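Side-chain contacts in putative cell adhesion protein (Bacteroides thetaiotaomicron, PDB 4DGU), which is probably a fimbrillin-like pilus component involved in cell adhesion, and binds zinc ions: residues I46-S51 and T56-G61; V77-H82 and Q119-K124; V148-K153 and S224-R229; D32-R37 and P131-D136. All blocks are in the same frame, centred on the assembly; numbering follows the deposited sequence. Where two conformers were deposited one is given.

How the contacts relate
The chain opens the widest of the early loops at D32-R37, and contact 4 closes it at P131-D136. Two smaller loops lie within that span. Contact 1 is a local hairpin between 46-51 and 56-61. Contact 2 follows in series and closes a loop from 77-82 to 119-124. Contacts 1 and 2 touch, since strands 45-50 and 77-83 are neighbours in one sheet. Contacts 2 and 4 share strand 120-135. Contact 3 comes last, from 148-153 to 224-229, and ties a second sheet to the first. It touches contact 4 through the paired strands 120-135 and 225-230. Contacts 1 and 3 lie about 31 Å apart, centre to centre.

Contact 1: I46-S51 and T56-G61; sequences ISMAAS and TPFIVG
A beta hairpin of strands 45-50 and 56-59 sets I46 and M48 against F58 and T56. I46 and F58 form an antiparallel hydrogen-bonded pair. I46 N reaches F58 O at 3.0 Å, nearly straight (169° at the hydrogen). F58 N returns to I46 O at 2.8 Å and is more bent. M48 and T56 form a second such pair, with M48 N to T56 O at 2.8 Å and T56 N to M48 O at 2.9 Å. T56 OG1 adds a weak bond to M48 O, which also accepts from R65 NH1. S47 and P57 lie between as a non-hydrogen-bonded pair, a place where the missing N-H of P57 costs no bond across the hairpin. The hairpin belongs to the large mixed sheet of the fimbrillin-like fold, and strand 45-50 also pairs with strand 77-83. I46, M48 and F58 share one face of it, where F14, I16 and L123 pack on them. M48 is a selenomethionine. Its chain runs out extended and bends at chi3 (65°), which brings M48 CE to 3.7 Å from F58 CD2. M48 SE lies 5.3 Å from the F58 ring centroid, above the face, a distant Met-aromatic contact. I46 CG1 sits between its own N and carbonyl carbon (chi1 60°). There I46 CG1 meets F58 CB at 4.0 Å and V60 CG2 at 4.1 Å.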
loop_
_atom_site.group_PDB
_atom_site.type_symbol
_atom_site.label_atom_id
_atom_site.label_comp_id
_atom_site.label_asym_id
_atom_site.label_seq_id
_atom_site.Cartn_x
_atom_site.Cartn_y
_atom_site.Cartn_z
ATOM N N ILE A 46 33.411 16.122 11.133
ATOM C CA ILE A 46 32.117 16.681 10.714
ATOM C C ILE A 46 32.275 18.201 10.554
ATOM O O ILE A 46 33.142 18.802 11.196
ATOM C CB ILE A 46 30.943 16.360 11.697
ATOM C CG1 ILE A 46 31.213 16.916 13.124
ATOM C CG2 ILE A 46 30.565 14.872 11.705
ATOM C CD1 ILE A 46 30.021 17.256 13.870
ATOM N N SER A 47 31.430 18.807 9.704
ATOM C CA SER A 47 31.328 20.253 9.549
ATOM C C SER A 47 30.205 20.677 10.453
ATOM O O SER A 47 29.071 20.254 10.242
ATOM C CB SER A 47 31.034 20.648 8.104
ATOM O OG SER A 47 32.092 20.243 7.266
HETATM N N MSE A 48 30.499 21.455 11.489
HETATM C CA MSE A 48 29.460 21.873 12.402
HETATM C C MSE A 48 29.373 23.401 12.504
HETATM O O MSE A 48 30.381 24.081 12.396
HETATM C CB MSE A 48 29.713 21.251 13.763
HETATM C CG MSE A 48 28.586 21.488 14.714
HETATM SE SE MSE A 48 28.842 20.627 16.395
HETATM C CE MSE A 48 30.396 21.580 17.018
ATOM N N ALA A 49 28.152 23.933 12.637
ATOM C CA ALA A 49 27.871 25.357 12.777
ATOM C C ALA A 49 26.688 25.604 13.711
ATOM O O ALA A 49 25.790 24.763 13.841
ATOM C CB ALA A 49 27.566 25.972 11.420
ATOM N N ALA A 50 26.712 26.756 14.373
ATOM C CA ALA A 50 25.586 27.258 15.126
ATOM C C ALA A 50 24.785 28.057 14.125
ATOM O O ALA A 50 25.373 28.600 13.172
ATOM C CB ALA A 50 26.047 28.126 16.281
ATOM N N SER A 51 23.456 28.138 14.317
ATOM C CA SER A 51 22.579 28.876 13.406
ATOM C C SER A 51 23.150 30.275 13.054
ATOM O O SER A 51 23.633 31.014 13.919
ATOM C CB SER A 51 21.166 28.979 13.982
ATOM O OG SER A 51 20.439 30.132 13.573
ATOM N N THR A 56 32.440 24.747 10.528
ATOM C CA THR A 56 33.862 24.581 10.852
ATOM C C THR A 56 34.101 23.093 11.188
ATOM O O THR A 56 33.177 22.414 11.662
ATOM C CB THR A 56 34.320 25.559 11.959
ATOM O OG1 THR A 56 33.424 25.500 13.073
ATOM C CG2 THR A 56 34.431 27.007 11.463
ATOM N N PRO A 57 35.297 22.549 10.900
ATOM C CA PRO A 57 35.529 21.128 11.200
ATOM C C PRO A 57 35.531 20.836 12.696
ATOM O O PRO A 57 35.894 21.697 13.502
ATOM C CB PRO A 57 36.903 20.833 10.581
ATOM C CG PRO A 57 37.351 22.090 9.890
ATOM C CD PRO A 57 36.511 23.212 10.371
ATOM N N PHE A 58 35.098 19.619 13.063
ATOM C CA PHE A 58 35.072 19.098 14.437
ATOM C C PHE A 58 35.434 17.605 14.419
ATOM O O PHE A 58 34.776 16.820 13.722
ATOM C CB PHE A 58 33.695 19.322 15.084
ATOM C CG PHE A 58 33.600 18.940 16.544
ATOM C CD1 PHE A 58 33.443 17.606 16.925
ATOM C CD2 PHE A 58 33.610 19.920 17.539
ATOM C CE1 PHE A 58 33.344 17.250 18.276
ATOM C CE2 PHE A 58 33.484 19.570 18.887
ATOM C CZ PHE A 58 33.363 18.235 19.252
ATOM N N ILE A 59 36.489 17.219 15.178
ATOM C CA ILE A 59 36.941 15.818 15.275
ATOM C C ILE A 59 36.150 15.149 16.394
ATOM O O ILE A 59 36.244 15.537 17.559
ATOM C CB ILE A 59 38.476 15.694 15.450
ATOM C CG1 ILE A 59 39.193 16.358 14.244
ATOM C CG2 ILE A 59 38.885 14.216 15.577
ATOM C CD1 ILE A 59 40.479 17.031 14.534
ATOM N N VAL A 60 35.324 14.174 16.012
ATOM C CA VAL A 60 34.430 13.456 16.914
ATOM C C VAL A 60 35.242 12.571 17.875
ATOM O O VAL A 60 36.242 11.959 17.479
ATOM C CB VAL A 60 33.361 12.665 16.113
ATOM C CG1 VAL A 60 32.457 11.848 17.048
ATOM C CG2 VAL A 60 32.522 13.617 15.247
ATOM N N GLY A 61 34.816 12.582 19.143
ATOM C CA GLY A 61 35.421 11.842 20.247
ATOM C C GLY A 61 36.766 12.378 20.700
ATOM O O GLY A 61 37.447 11.736 21.511
#

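Contact 2: V77-H82 and Q119-K124; sequences VTFYAH and QNVSLK
F79 and V121 meet with their side chains crossing at about a right angle. V121 CG1 approaches the ring obliquely, 3.9 Å from F79 CD2. L123 packs beside this pair through both of its methyl groups. L123 CD1 lies 3.8 Å from A81 CB. L123 CD2 lies 4.2 Å from A81 CB and also 4.2 Å from F79 CB, so the fork of L123 serves two residues. All four residues are buried and the contact is wholly apolar. One face of the F79 ring is backed by V77 CG1, 3.6 Å above the plane and toward the rim. The ring of F14 also meets that of F79, with the planes at about 50°. I16 touches V121, while I46 touches A81. N120 and S122 bond instead to serines of strand 13-20. The two strand segments cross at -53°, with axes 8.1 Å apart at the closest. Strand 108-114 pairs with both strands, which is consistent with a contact across the inside of a curled sheet. This fits the beta-sandwich-like core expected of a fimbrillin-like domain.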
loop_
_atom_site.group_PDB
_atom_site.type_symbol
_atom_site.label_atom_id
_atom_site.label_comp_id
_atom_site.label_asym_id
_atom_site.label_seq_id
_atom_site.Cartn_x
_atom_site.Cartn_y
_atom_site.Cartn_z
ATOM N N VAL A 77 20.655 27.255 21.704
ATOM C CA VAL A 77 21.466 27.292 20.485
ATOM C C VAL A 77 21.122 26.097 19.628
ATOM O O VAL A 77 21.070 24.959 20.115
ATOM C CB VAL A 77 22.994 27.305 20.810
ATOM C CG1 VAL A 77 23.825 27.528 19.551
ATOM C CG2 VAL A 77 23.329 28.364 21.844
ATOM N N THR A 78 20.961 26.340 18.329
ATOM C CA THR A 78 20.722 25.272 17.374
ATOM C C THR A 78 22.024 25.044 16.605
ATOM O O THR A 78 22.598 25.993 16.072
ATOM C CB THR A 78 19.538 25.604 16.464
ATOM O OG1 THR A 78 18.425 25.927 17.285
ATOM C CG2 THR A 78 19.180 24.457 15.544
ATOM N N PHE A 79 22.477 23.774 16.559
ATOM C CA PHE A 79 23.653 23.351 15.831
ATOM C C PHE A 79 23.223 22.531 14.611
ATOM O O PHE A 79 22.168 21.916 14.633
ATOM C CB PHE A 79 24.603 22.551 16.724
ATOM C CG PHE A 79 25.160 23.331 17.878
ATOM C CD1 PHE A 79 26.289 24.123 17.721
ATOM C CD2 PHE A 79 24.556 23.275 19.135
ATOM C CE1 PHE A 79 26.790 24.871 18.788
ATOM C CE2 PHE A 79 25.061 24.004 20.194
ATOM C CZ PHE A 79 26.176 24.803 20.013
ATOM N N TYR A 80 24.037 22.569 13.542
ATOM C CA TYR A 80 23.846 21.890 12.267
ATOM C C TYR A 80 25.129 21.218 11.898
ATOM O O TYR A 80 26.187 21.820 12.066
ATOM C CB TYR A 80 23.431 22.879 11.173
ATOM C CG TYR A 80 22.138 23.598 11.477
ATOM C CD1 TYR A 80 20.909 22.995 11.226
ATOM C CD2 TYR A 80 22.140 24.871 12.047
ATOM C CE1 TYR A 80 19.711 23.650 11.506
ATOM C CE2 TYR A 80 20.949 25.544 12.316
ATOM C CZ TYR A 80 19.733 24.929 12.042
ATOM O OH TYR A 80 18.544 25.556 12.341
ATOM N N ALA A 81 25.075 19.975 11.412
ATOM C CA ALA A 81 26.296 19.261 11.076
ATOM C C ALA A 81 26.152 18.403 9.828
ATOM O O ALA A 81 25.109 17.783 9.618
ATOM C CB ALA A 81 26.729 18.393 12.254
ATOM N N HIS A 82 27.221 18.341 9.024
ATOM C CA HIS A 82 27.328 17.503 7.830
ATOM C C HIS A 82 28.378 16.430 8.028
ATOM O O HIS A 82 29.444 16.708 8.566
ATOM C CB HIS A 82 27.682 18.335 6.581
ATOM C CG HIS A 82 26.576 19.214 6.092
ATOM N ND1 HIS A 82 25.660 18.775 5.150
ATOM C CD2 HIS A 82 26.281 20.489 6.436
ATOM C CE1 HIS A 82 24.839 19.795 4.946
ATOM N NE2 HIS A 82 25.168 20.847 5.702
ATOM N N GLN A 119 27.442 20.453 29.209
ATOM C CA GLN A 119 28.717 19.762 29.006
ATOM C C GLN A 119 28.681 18.898 27.742
ATOM O O GLN A 119 29.718 18.767 27.096
ATOM C CB GLN A 119 29.121 18.932 30.241
ATOM C CG GLN A 119 30.551 18.355 30.223
ATOM C CD GLN A 119 31.625 19.371 29.906
ATOM O OE1 GLN A 119 32.073 20.133 30.775
ATOM N NE2 GLN A 119 32.087 19.372 28.656
ATOM N N ASN A 120 27.512 18.354 27.359
ATOM C CA ASN A 120 27.416 17.550 26.162
ATOM C C ASN A 120 26.286 18.009 25.261
ATOM O O ASN A 120 25.234 18.425 25.737
ATOM C CB ASN A 120 27.229 16.059 26.522
ATOM C CG ASN A 120 27.372 15.132 25.332
ATOM O OD1 ASN A 120 26.390 14.624 24.778
ATOM N ND2 ASN A 120 28.599 14.948 24.882
ATOM N N VAL A 121 26.529 17.945 23.951
ATOM C CA VAL A 121 25.576 18.318 22.917
ATOM C C VAL A 121 25.358 17.065 22.043
ATOM O O VAL A 121 26.312 16.548 21.476
ATOM C CB VAL A 121 26.062 19.569 22.124
ATOM C CG1 VAL A 121 25.243 19.800 20.850
ATOM C CG2 VAL A 121 26.055 20.817 23.013
ATOM N N SER A 122 24.115 16.553 22.000
ATOM C CA SER A 122 23.786 15.366 21.199
ATOM C C SER A 122 23.262 15.747 19.824
ATOM O O SER A 122 22.166 16.294 19.721
ATOM C CB SER A 122 22.753 14.493 21.906
ATOM O OG SER A 122 23.169 14.198 23.228
ATOM N N LEU A 123 24.034 15.463 18.783
ATOM C CA LEU A 123 23.628 15.717 17.412
ATOM C C LEU A 123 22.798 14.549 16.918
ATOM O O LEU A 123 23.274 13.409 16.965
ATOM C CB LEU A 123 24.845 15.942 16.479
ATOM C CG LEU A 123 25.572 17.266 16.586
ATOM C CD1 LEU A 123 26.884 17.176 15.902
ATOM C CD2 LEU A 123 24.764 18.404 15.949
ATOM N N LYS A 124 21.560 14.846 16.443
ATOM C CA LYS A 124 20.598 13.853 15.920
ATOM C C LYS A 124 20.718 13.803 14.398
ATOM O O LYS A 124 20.158 14.654 13.684
ATOM C CB LYS A 124 19.144 14.161 16.358
ATOM C CG LYS A 124 18.943 14.425 17.864
ATOM C CD LYS A 124 18.904 13.163 18.694
ATOM C CE LYS A 124 18.197 13.366 20.013
ATOM N NZ LYS A 124 16.709 13.301 19.869
#

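Contact 3: V148-K153 and S224-R229; sequences VELSLK and STLSVR
V148 and V228 both hold CG1 opposite the backbone N (chi1 -174° and 176°). These torsions bring V148 CG1 to 3.8 Å from V228 CG1. The side chains slide past one another in opposite directions and do not meet head on. L150 and L226 behave differently. They reach toward each other tip to tip, with L150 CD1 at 4.2 Å from L226 CD2. The second methyl of L150 is also used, for L150 CD2 lies 4.2 Å from V228 CG2. L150 is thus forked between L226 and V228, and V228 in turn uses one methyl for V148 and the other for L150. The four residues alternate along their strands with S151, E149 and S227, so that one face of each strand is apolar. Each of the four is buried. The strand segments run at 130° to each other, and their axes come no nearer than 10.1 Å, a spacing at which only side chains meet. The contact therefore joins two sheets face to face, as in a beta sandwich. Strand 147-159 belongs to the antiparallel sheet and also carries E155, which binds zinc together with E174 of strand 173-177. Strand 225-230 belongs to the mixed sheet. It runs parallel to strand 120-135, whose V132 and I134 pack on L150 and V148. Its other edge pairs antiparallel with a strand of the second subunit, and I239 of that subunit packs on both L150 and L226.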
loop_
_atom_site.group_PDB
_atom_site.type_symbol
_atom_site.label_atom_id
_atom_site.label_comp_id
_atom_site.label_asym_id
_atom_site.label_seq_id
_atom_site.Cartn_x
_atom_site.Cartn_y
_atom_site.Cartn_z
ATOM N N VAL A 148 25.575 -7.282 -8.793
ATOM C CA VAL A 148 24.278 -6.614 -8.706
ATOM C C VAL A 148 24.507 -5.141 -9.021
ATOM O O VAL A 148 25.322 -4.483 -8.367
ATOM C CB VAL A 148 23.555 -6.804 -7.325
ATOM C CG1 VAL A 148 22.145 -6.206 -7.353
ATOM C CG2 VAL A 148 23.500 -8.278 -6.911
ATOM N N GLU A 149 23.777 -4.632 -10.021
ATOM C CA GLU A 149 23.855 -3.235 -10.442
ATOM C C GLU A 149 22.473 -2.593 -10.494
ATOM O O GLU A 149 21.497 -3.270 -10.783
ATOM C CB GLU A 149 24.498 -3.134 -11.828
ATOM C CG GLU A 149 25.921 -3.648 -11.938
ATOM C CD GLU A 149 26.440 -3.606 -13.364
ATOM O OE1 GLU A 149 25.949 -4.406 -14.198
ATOM O OE2 GLU A 149 27.314 -2.756 -13.655
ATOM N N LEU A 150 22.401 -1.283 -10.261
ATOM C CA LEU A 150 21.170 -0.498 -10.380
ATOM C C LEU A 150 21.370 0.612 -11.395
ATOM O O LEU A 150 22.464 1.173 -11.470
ATOM C CB LEU A 150 20.748 0.125 -9.035
ATOM C CG LEU A 150 20.402 -0.799 -7.894
ATOM C CD1 LEU A 150 20.122 0.018 -6.634
ATOM C CD2 LEU A 150 19.224 -1.750 -8.251
ATOM N N SER A 151 20.337 0.942 -12.163
ATOM C CA SER A 151 20.406 2.031 -13.137
ATOM C C SER A 151 19.487 3.137 -12.630
ATOM O O SER A 151 18.255 3.050 -12.751
ATOM C CB SER A 151 20.042 1.563 -14.545
ATOM O OG SER A 151 19.971 2.673 -15.423
ATOM N N LEU A 152 20.105 4.140 -11.980
ATOM C CA LEU A 152 19.431 5.264 -11.335
ATOM C C LEU A 152 20.135 6.578 -11.618
ATOM O O LEU A 152 21.266 6.590 -12.084
ATOM C CB LEU A 152 19.409 5.036 -9.818
ATOM C CG LEU A 152 18.575 3.879 -9.290
ATOM C CD1 LEU A 152 18.840 3.665 -7.825
ATOM C CD2 LEU A 152 17.071 4.092 -9.560
ATOM N N LYS A 153 19.485 7.690 -11.281
ATOM C CA LYS A 153 20.062 9.013 -11.433
ATOM C C LYS A 153 21.070 9.199 -10.294
ATOM O O LYS A 153 20.793 8.880 -9.130
ATOM C CB LYS A 153 18.955 10.067 -11.472
ATOM C CG LYS A 153 18.121 9.945 -12.742
ATOM C CD LYS A 153 16.804 10.691 -12.692
ATOM C CE LYS A 153 15.836 10.179 -13.742
ATOM N NZ LYS A 153 16.393 10.231 -15.125
ATOM N N SER A 224 15.216 6.486 4.050
ATOM C CA SER A 224 14.762 5.340 3.252
ATOM C C SER A 224 15.835 4.304 3.092
ATOM O O SER A 224 17.036 4.606 3.108
ATOM C CB SER A 224 14.302 5.765 1.851
ATOM O OG SER A 224 13.004 6.335 1.794
ATOM N N THR A 225 15.387 3.083 2.869
ATOM C CA THR A 225 16.269 1.966 2.586
ATOM C C THR A 225 15.703 1.261 1.387
ATOM O O THR A 225 14.491 1.179 1.228
ATOM C CB THR A 225 16.448 1.007 3.791
ATOM O OG1 THR A 225 16.596 1.754 5.000
ATOM C CG2 THR A 225 17.646 0.094 3.620
ATOM N N LEU A 226 16.588 0.747 0.559
ATOM C CA LEU A 226 16.274 0.009 -0.647
ATOM C C LEU A 226 16.815 -1.396 -0.518
ATOM O O LEU A 226 17.968 -1.579 -0.145
ATOM C CB LEU A 226 16.922 0.755 -1.828
ATOM C CG LEU A 226 16.280 0.628 -3.211
ATOM C CD1 LEU A 226 14.751 1.002 -3.190
ATOM C CD2 LEU A 226 17.047 1.488 -4.200
ATOM N N SER A 227 15.979 -2.395 -0.751
ATOM C CA SER A 227 16.433 -3.776 -0.685
ATOM C C SER A 227 16.328 -4.454 -2.035
ATOM O O SER A 227 15.372 -4.248 -2.785
ATOM C CB SER A 227 15.688 -4.571 0.377
ATOM O OG SER A 227 14.301 -4.638 0.111
ATOM N N VAL A 228 17.383 -5.179 -2.378
ATOM C CA VAL A 228 17.441 -5.989 -3.571
ATOM C C VAL A 228 17.325 -7.414 -3.038
ATOM O O VAL A 228 18.224 -7.873 -2.327
ATOM C CB VAL A 228 18.691 -5.721 -4.447
ATOM C CG1 VAL A 228 18.750 -6.659 -5.641
ATOM C CG2 VAL A 228 18.760 -4.265 -4.894
ATOM N N ARG A 229 16.150 -8.047 -3.258
ATOM C CA ARG A 229 15.840 -9.413 -2.799
ATOM C C ARG A 229 15.860 -10.419 -3.957
ATOM O O ARG A 229 14.928 -10.497 -4.755
ATOM C CB ARG A 229 14.496 -9.456 -2.055
ATOM C CG ARG A 229 14.460 -10.529 -0.954
ATOM C CD ARG A 229 13.525 -10.157 0.189
ATOM N NE ARG A 229 12.193 -9.739 -0.277
ATOM C CZ ARG A 229 11.702 -8.508 -0.152
ATOM N NH1 ARG A 229 12.407 -7.560 0.461
ATOM N NH2 ARG A 229 10.491 -8.220 -0.621
#

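Contact 4: D32-R37 and P131-D136; sequences DLFPAR and PVIILD
F34 carries the contact with P131 and I133, and the residue before it leads up to it. L33 turns toward the strand, but it stays short of touching it and packs on P25 of the third subunit. At F34 the ring is swung onto strand 131-135, its CG standing beside the backbone N (chi1 -58°). The outer end of the ring meets I133 edge-on. I133 CG2 lies near the ring plane, 3.7 Å from F34 CZ and 3.8 Å from F34 CE2. With I133 CG1 between the backbone N and the carbonyl carbon (chi1 61°), CG2 stands beside the N and is the branch that reaches the ring. P131 comes obliquely, with P131 CB 3.9 Å from F34 CE2 and P131 CG 4.1 Å from F34 CD2. The ring and the proline slide past each other in opposite directions. F34 CE2 is thus shared, with the proline toward CD2 and the isoleucine toward CZ. T186 touches both F34 and P131. The backbone of F34 is tied as well, since its O accepts a bond from R127 NH1. On the strand side, P131 and I133 stand two residues apart and so point to the same face, the one turned to F34. Both are buried, and the touching groups are all apolar. The arrangement is consistent with a connecting segment packed on the mixed sheet of a fimbrillin-like beta sandwich, beside the third subunit.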
loop_
_atom_site.group_PDB
_atom_site.type_symbol
_atom_site.label_atom_id
_atom_site.label_comp_id
_atom_site.label_asym_id
_atom_site.label_seq_id
_atom_site.Cartn_x
_atom_site.Cartn_y
_atom_site.Cartn_z
ATOM N N ASP A 32 18.163 2.474 11.939
ATOM C CA ASP A 32 17.950 1.230 12.666
ATOM C C ASP A 32 18.978 0.173 12.288
ATOM O O ASP A 32 19.463 -0.554 13.163
ATOM C CB ASP A 32 16.531 0.682 12.390
ATOM C CG ASP A 32 15.391 1.524 12.906
ATOM O OD1 ASP A 32 15.615 2.308 13.846
ATOM O OD2 ASP A 32 14.257 1.339 12.425
ATOM N N LEU A 33 19.250 0.061 10.969
ATOM C CA LEU A 33 20.141 -0.918 10.363
ATOM C C LEU A 33 21.545 -0.419 10.393
ATOM O O LEU A 33 22.467 -1.208 10.622
ATOM C CB LEU A 33 19.724 -1.194 8.895
ATOM C CG LEU A 33 18.259 -1.593 8.644
ATOM C CD1 LEU A 33 17.907 -1.521 7.175
ATOM C CD2 LEU A 33 17.897 -2.954 9.297
ATOM N N PHE A 34 21.706 0.895 10.091
ATOM C CA PHE A 34 22.967 1.601 10.006
ATOM C C PHE A 34 22.986 2.798 10.969
ATOM O O PHE A 34 22.756 3.938 10.542
ATOM C CB PHE A 34 23.206 2.044 8.568
ATOM C CG PHE A 34 23.220 0.898 7.592
ATOM C CD1 PHE A 34 24.300 0.026 7.536
ATOM C CD2 PHE A 34 22.160 0.703 6.707
ATOM C CE1 PHE A 34 24.319 -1.025 6.611
ATOM C CE2 PHE A 34 22.179 -0.347 5.783
ATOM C CZ PHE A 34 23.260 -1.203 5.738
ATOM N N PRO A 35 23.238 2.566 12.278
ATOM C CA PRO A 35 23.256 3.700 13.247
ATOM C C PRO A 35 24.312 4.753 12.909
ATOM O O PRO A 35 25.396 4.390 12.492
ATOM C CB PRO A 35 23.562 3.013 14.592
ATOM C CG PRO A 35 23.215 1.580 14.390
ATOM C CD PRO A 35 23.505 1.277 12.951
ATOM N N ALA A 36 24.000 6.051 13.080
ATOM C CA ALA A 36 24.934 7.153 12.772
ATOM C C ALA A 36 26.274 6.982 13.507
ATOM O O ALA A 36 27.314 7.247 12.898
ATOM C CB ALA A 36 24.310 8.502 13.085
ATOM N N ARG A 37 26.252 6.481 14.779
ATOM C CA ARG A 37 27.438 6.249 15.611
ATOM C C ARG A 37 28.393 5.203 14.977
ATOM O O ARG A 37 29.567 5.146 15.351
ATOM C CB ARG A 37 27.034 5.828 17.045
ATOM C CG ARG A 37 26.406 4.431 17.174
ATOM C CD ARG A 37 25.893 4.131 18.582
ATOM N NE ARG A 37 24.431 4.243 18.668
ATOM C CZ ARG A 37 23.581 3.251 18.419
ATOM N NH1 ARG A 37 24.029 2.052 18.066
ATOM N NH2 ARG A 37 22.273 3.455 18.508
ATOM N N PRO A 131 20.594 3.977 1.619
ATOM C CA PRO A 131 21.424 2.761 1.507
ATOM C C PRO A 131 20.716 1.650 0.745
ATOM O O PRO A 131 19.474 1.550 0.739
ATOM C CB PRO A 131 21.665 2.333 2.963
ATOM C CG PRO A 131 21.129 3.387 3.817
ATOM C CD PRO A 131 20.163 4.197 3.012
ATOM N N VAL A 132 21.517 0.821 0.087
ATOM C CA VAL A 132 21.037 -0.311 -0.701
ATOM C C VAL A 132 21.608 -1.597 -0.095
ATOM O O VAL A 132 22.829 -1.718 0.054
ATOM C CB VAL A 132 21.390 -0.183 -2.220
ATOM C CG1 VAL A 132 20.700 -1.282 -3.030
ATOM C CG2 VAL A 132 21.022 1.197 -2.766
ATOM N N ILE A 133 20.722 -2.546 0.254
ATOM C CA ILE A 133 21.155 -3.835 0.801
ATOM C C ILE A 133 20.740 -4.961 -0.128
ATOM O O ILE A 133 19.626 -4.955 -0.646
ATOM C CB ILE A 133 20.686 -4.090 2.262
ATOM C CG1 ILE A 133 19.147 -4.100 2.404
ATOM C CG2 ILE A 133 21.329 -3.070 3.218
ATOM C CD1 ILE A 133 18.664 -4.611 3.729
ATOM N N ILE A 134 21.642 -5.922 -0.333
ATOM C CA ILE A 134 21.397 -7.120 -1.150
ATOM C C ILE A 134 21.070 -8.270 -0.213
ATOM O O ILE A 134 21.880 -8.637 0.652
ATOM C CB ILE A 134 22.545 -7.519 -2.138
ATOM C CG1 ILE A 134 23.120 -6.296 -2.887
ATOM C CG2 ILE A 134 22.059 -8.622 -3.137
ATOM C CD1 ILE A 134 24.485 -6.589 -3.595
ATOM N N LEU A 135 19.884 -8.846 -0.403
ATOM C CA LEU A 135 19.426 -9.955 0.432
ATOM C C LEU A 135 19.102 -11.175 -0.400
ATOM O O LEU A 135 18.706 -11.060 -1.569
ATOM C CB LEU A 135 18.183 -9.541 1.269
ATOM C CG LEU A 135 18.251 -8.200 1.997
ATOM C CD1 LEU A 135 16.870 -7.690 2.318
ATOM C CD2 LEU A 135 19.130 -8.277 3.221
ATOM N N ASP A 136 19.241 -12.354 0.214
ATOM C CA ASP A 136 18.845 -13.598 -0.433
ATOM C C ASP A 136 17.305 -13.743 -0.266
ATOM O O ASP A 136 16.655 -12.832 0.251
ATOM C CB ASP A 136 19.649 -14.803 0.139
ATOM C CG ASP A 136 19.403 -15.203 1.590
ATOM O OD1 ASP A 136 18.367 -14.786 2.164
ATOM O OD2 ASP A 136 20.216 -15.977 2.136
#